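Local coordinates for protein phosphodiesterase (Pseudomonas aeruginosa, PDB 4G75) that is a colicin M-like bacteriocin that binds magnesium and, as a peptidoglycan-degrading hydrolase, probably cleaves lipid-linked peptidoglycan precursors by phosphodiesterase action, at residues A[56-61]-A[83-88]. Sequence-based numbering, arbitrary orientation.
Sequences KPLLAL and YEFIWD. With EDO (1,2-ethanediol), chain M.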
loop_
_atom_site.group_PDB
_atom_site.type_symbol
_atom_site.label_atom_id
_atom_site.label_comp_id
_atom_site.label_asym_id
_atom_site.label_seq_id
_atom_site.Cartn_x
_atom_site.Cartn_y
_atom_site.Cartn_z
ATOM N N LYS A 56 3.125 10.632 -8.073
ATOM C CA LYS A 56 3.766 11.591 -8.963
ATOM C C LYS A 56 4.990 11.041 -9.708
ATOM O O LYS A 56 5.082 11.184 -10.924
ATOM C CB LYS A 56 4.073 12.896 -8.226
ATOM C CG LYS A 56 2.822 13.703 -7.892
ATOM C CD LYS A 56 3.167 14.889 -6.996
ATOM C CE LYS A 56 1.925 15.684 -6.622
ATOM N NZ LYS A 56 2.283 16.894 -5.847
ATOM N N PRO A 57 5.916 10.380 -8.999
ATOM C CA PRO A 57 7.070 9.844 -9.735
ATOM C C PRO A 57 6.667 8.846 -10.820
ATOM O O PRO A 57 7.230 8.883 -11.912
ATOM C CB PRO A 57 7.901 9.134 -8.657
ATOM C CG PRO A 57 7.352 9.590 -7.346
ATOM C CD PRO A 57 5.976 10.101 -7.552
ATOM N N LEU A 58 5.709 7.965 -10.527
ATOM C CA LEU A 58 5.280 6.982 -11.509
ATOM C C LEU A 58 4.520 7.634 -12.656
ATOM O O LEU A 58 4.707 7.274 -13.815
ATOM C CB LEU A 58 4.430 5.889 -10.858
ATOM C CG LEU A 58 5.179 4.917 -9.950
ATOM C CD1 LEU A 58 4.182 3.943 -9.327
ATOM C CD2 LEU A 58 6.236 4.161 -10.737
ATOM N N LEU A 59 3.679 8.610 -12.330
ATOM C CA LEU A 59 2.910 9.304 -13.353
ATOM C C LEU A 59 3.818 10.074 -14.304
ATOM O O LEU A 59 3.572 10.127 -15.509
ATOM C CB LEU A 59 1.881 10.237 -12.714
ATOM C CG LEU A 59 0.636 9.533 -12.171
ATOM C CD1 LEU A 59 -0.183 10.497 -11.340
ATOM C CD2 LEU A 59 -0.192 8.939 -13.301
ATOM N N ALA A 60 4.875 10.665 -13.767
ATOM C CA ALA A 60 5.796 11.419 -14.603
ATOM C C ALA A 60 6.468 10.494 -15.614
ATOM O O ALA A 60 6.625 10.849 -16.780
ATOM C CB ALA A 60 6.829 12.139 -13.748
ATOM N N LEU A 61 6.863 9.310 -15.162
ATOM C CA LEU A 61 7.476 8.332 -16.046
ATOM C C LEU A 61 6.484 7.901 -17.118
ATOM O O LEU A 61 6.795 7.928 -18.309
ATOM C CB LEU A 61 7.949 7.107 -15.255
ATOM C CG LEU A 61 9.060 7.417 -14.250
ATOM C CD1 LEU A 61 9.411 6.191 -13.426
ATOM C CD2 LEU A 61 10.289 7.956 -14.975
ATOM N N TYR A 83 12.002 2.205 -19.075
ATOM C CA TYR A 83 12.833 1.304 -18.287
ATOM C C TYR A 83 12.749 1.643 -16.806
ATOM O O TYR A 83 12.761 0.751 -15.955
ATOM C CB TYR A 83 14.295 1.341 -18.746
ATOM C CG TYR A 83 14.525 0.826 -20.153
ATOM C CD1 TYR A 83 13.565 0.069 -20.807
ATOM C CD2 TYR A 83 15.721 1.085 -20.815
ATOM C CE1 TYR A 83 13.784 -0.404 -22.098
ATOM C CE2 TYR A 83 15.947 0.617 -22.095
ATOM C CZ TYR A 83 14.977 -0.124 -22.732
ATOM O OH TYR A 83 15.207 -0.591 -24.008
ATOM N N GLU A 84 12.679 2.933 -16.495
ATOM C CA GLU A 84 12.632 3.356 -15.103
ATOM C C GLU A 84 11.291 3.025 -14.452
ATOM O O GLU A 84 11.241 2.673 -13.268
ATOM C CB GLU A 84 12.955 4.845 -14.972
ATOM C CG GLU A 84 14.411 5.174 -15.290
ATOM C CD GLU A 84 15.383 4.285 -14.532
ATOM O OE1 GLU A 84 15.269 4.200 -13.289
ATOM O OE2 GLU A 84 16.259 3.668 -15.179
ATOM N N PHE A 85 10.208 3.125 -15.220
ATOM C CA PHE A 85 8.893 2.770 -14.695
ATOM C C PHE A 85 8.897 1.280 -14.376
ATOM O O PHE A 85 8.467 0.849 -13.301
ATOM C CB PHE A 85 7.804 3.094 -15.724
ATOM C CG PHE A 85 6.398 2.892 -15.215
ATOM C CD1 PHE A 85 5.649 3.971 -14.761
ATOM C CD2 PHE A 85 5.825 1.631 -15.198
ATOM C CE1 PHE A 85 4.346 3.792 -14.298
ATOM C CE2 PHE A 85 4.529 1.446 -14.735
ATOM C CZ PHE A 85 3.792 2.523 -14.287
ATOM N N ILE A 86 9.396 0.488 -15.316
ATOM C CA ILE A 86 9.433 -0.960 -15.138
ATOM C C ILE A 86 10.259 -1.379 -13.925
ATOM O O ILE A 86 9.806 -2.190 -13.115
ATOM C CB ILE A 86 9.942 -1.669 -16.396
ATOM C CG1 ILE A 86 8.894 -1.529 -17.506
ATOM C CG2 ILE A 86 10.234 -3.124 -16.090
ATOM C CD1 ILE A 86 9.399 -1.853 -18.903
ATOM N N TRP A 87 11.462 -0.823 -13.795
ATOM C CA TRP A 87 12.314 -1.148 -12.651
ATOM C C TRP A 87 11.755 -0.676 -11.304
ATOM O O TRP A 87 11.947 -1.348 -10.304
ATOM C CB TRP A 87 13.755 -0.645 -12.852
ATOM C CG TRP A 87 14.600 -1.566 -13.688
ATOM C CD1 TRP A 87 15.237 -1.258 -14.855
ATOM C CD2 TRP A 87 14.898 -2.943 -13.420
ATOM N NE1 TRP A 87 15.918 -2.357 -15.328
ATOM C CE2 TRP A 87 15.725 -3.403 -14.465
ATOM C CE3 TRP A 87 14.547 -3.829 -12.397
ATOM C CZ2 TRP A 87 16.207 -4.709 -14.516
ATOM C CZ3 TRP A 87 15.031 -5.130 -12.448
ATOM C CH2 TRP A 87 15.848 -5.557 -13.505
ATOM N N ASP A 88 11.074 0.466 -11.276
ATOM C CA ASP A 88 10.436 0.931 -10.047
ATOM C C ASP A 88 9.306 -0.029 -9.659
ATOM O O ASP A 88 9.096 -0.320 -8.480
ATOM C CB ASP A 88 9.881 2.353 -10.201
ATOM C CG ASP A 88 10.924 3.438 -9.948
ATOM O OD1 ASP A 88 12.144 3.135 -9.871
ATOM O OD2 ASP A 88 10.510 4.615 -9.835
HETATM C C1 EDO M . 17.671 4.874 -18.601
HETATM O O1 EDO M . 16.745 4.082 -17.845
HETATM C C2 EDO M . 17.315 6.353 -18.487
HETATM O O2 EDO M . 15.892 6.505 -18.582
#
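L61 and F85 mark the closest backbone approach between helices 56-61 and 83-88, with L61 CA 5.9 Å from F85 CA. The segment axes come within 9.5 Å, and their N-to-C directions differ by 144°, a roughly antiparallel helix pair. The L61 side chain reaches the second helix directly: its CD1 lies 3.6 Å from F85 N, against the backbone between E84 and F85, while CD2 touches E84 CB. With CG anti to the backbone N (chi1 -174°), the F85 ring is placed alongside the 56-61 helix and presents its CD1/CE1 edge to L61 CB, at 3.9 Å from F85 CD1, and to the carbonyl oxygen L58 O, at 3.5 Å from F85 CE1, both in the plane of the ring. L58 crosses F85 at about a right angle, its CD2 above the ring plane over the CD1/CE1 rim, 4.0 Å from F85 CE1, and also touching D88 CB.

The acidic ends of E84 and D88 engage a third element, helix 34-49: R45 forms salt bridges with both, K42 adds another to E84, and Y49 hydrogen-bonds D88. An ethanediol, probably from crystallisation, donates to E84 OE2 from its O1 (2.7 Å). The chemistry thus divides: leucine and phenylalanine packing joins the two helices, while buried carboxylates, their charge probably balanced by basic partners, tie helix 81-102 to helix 34-49, away from the magnesium site.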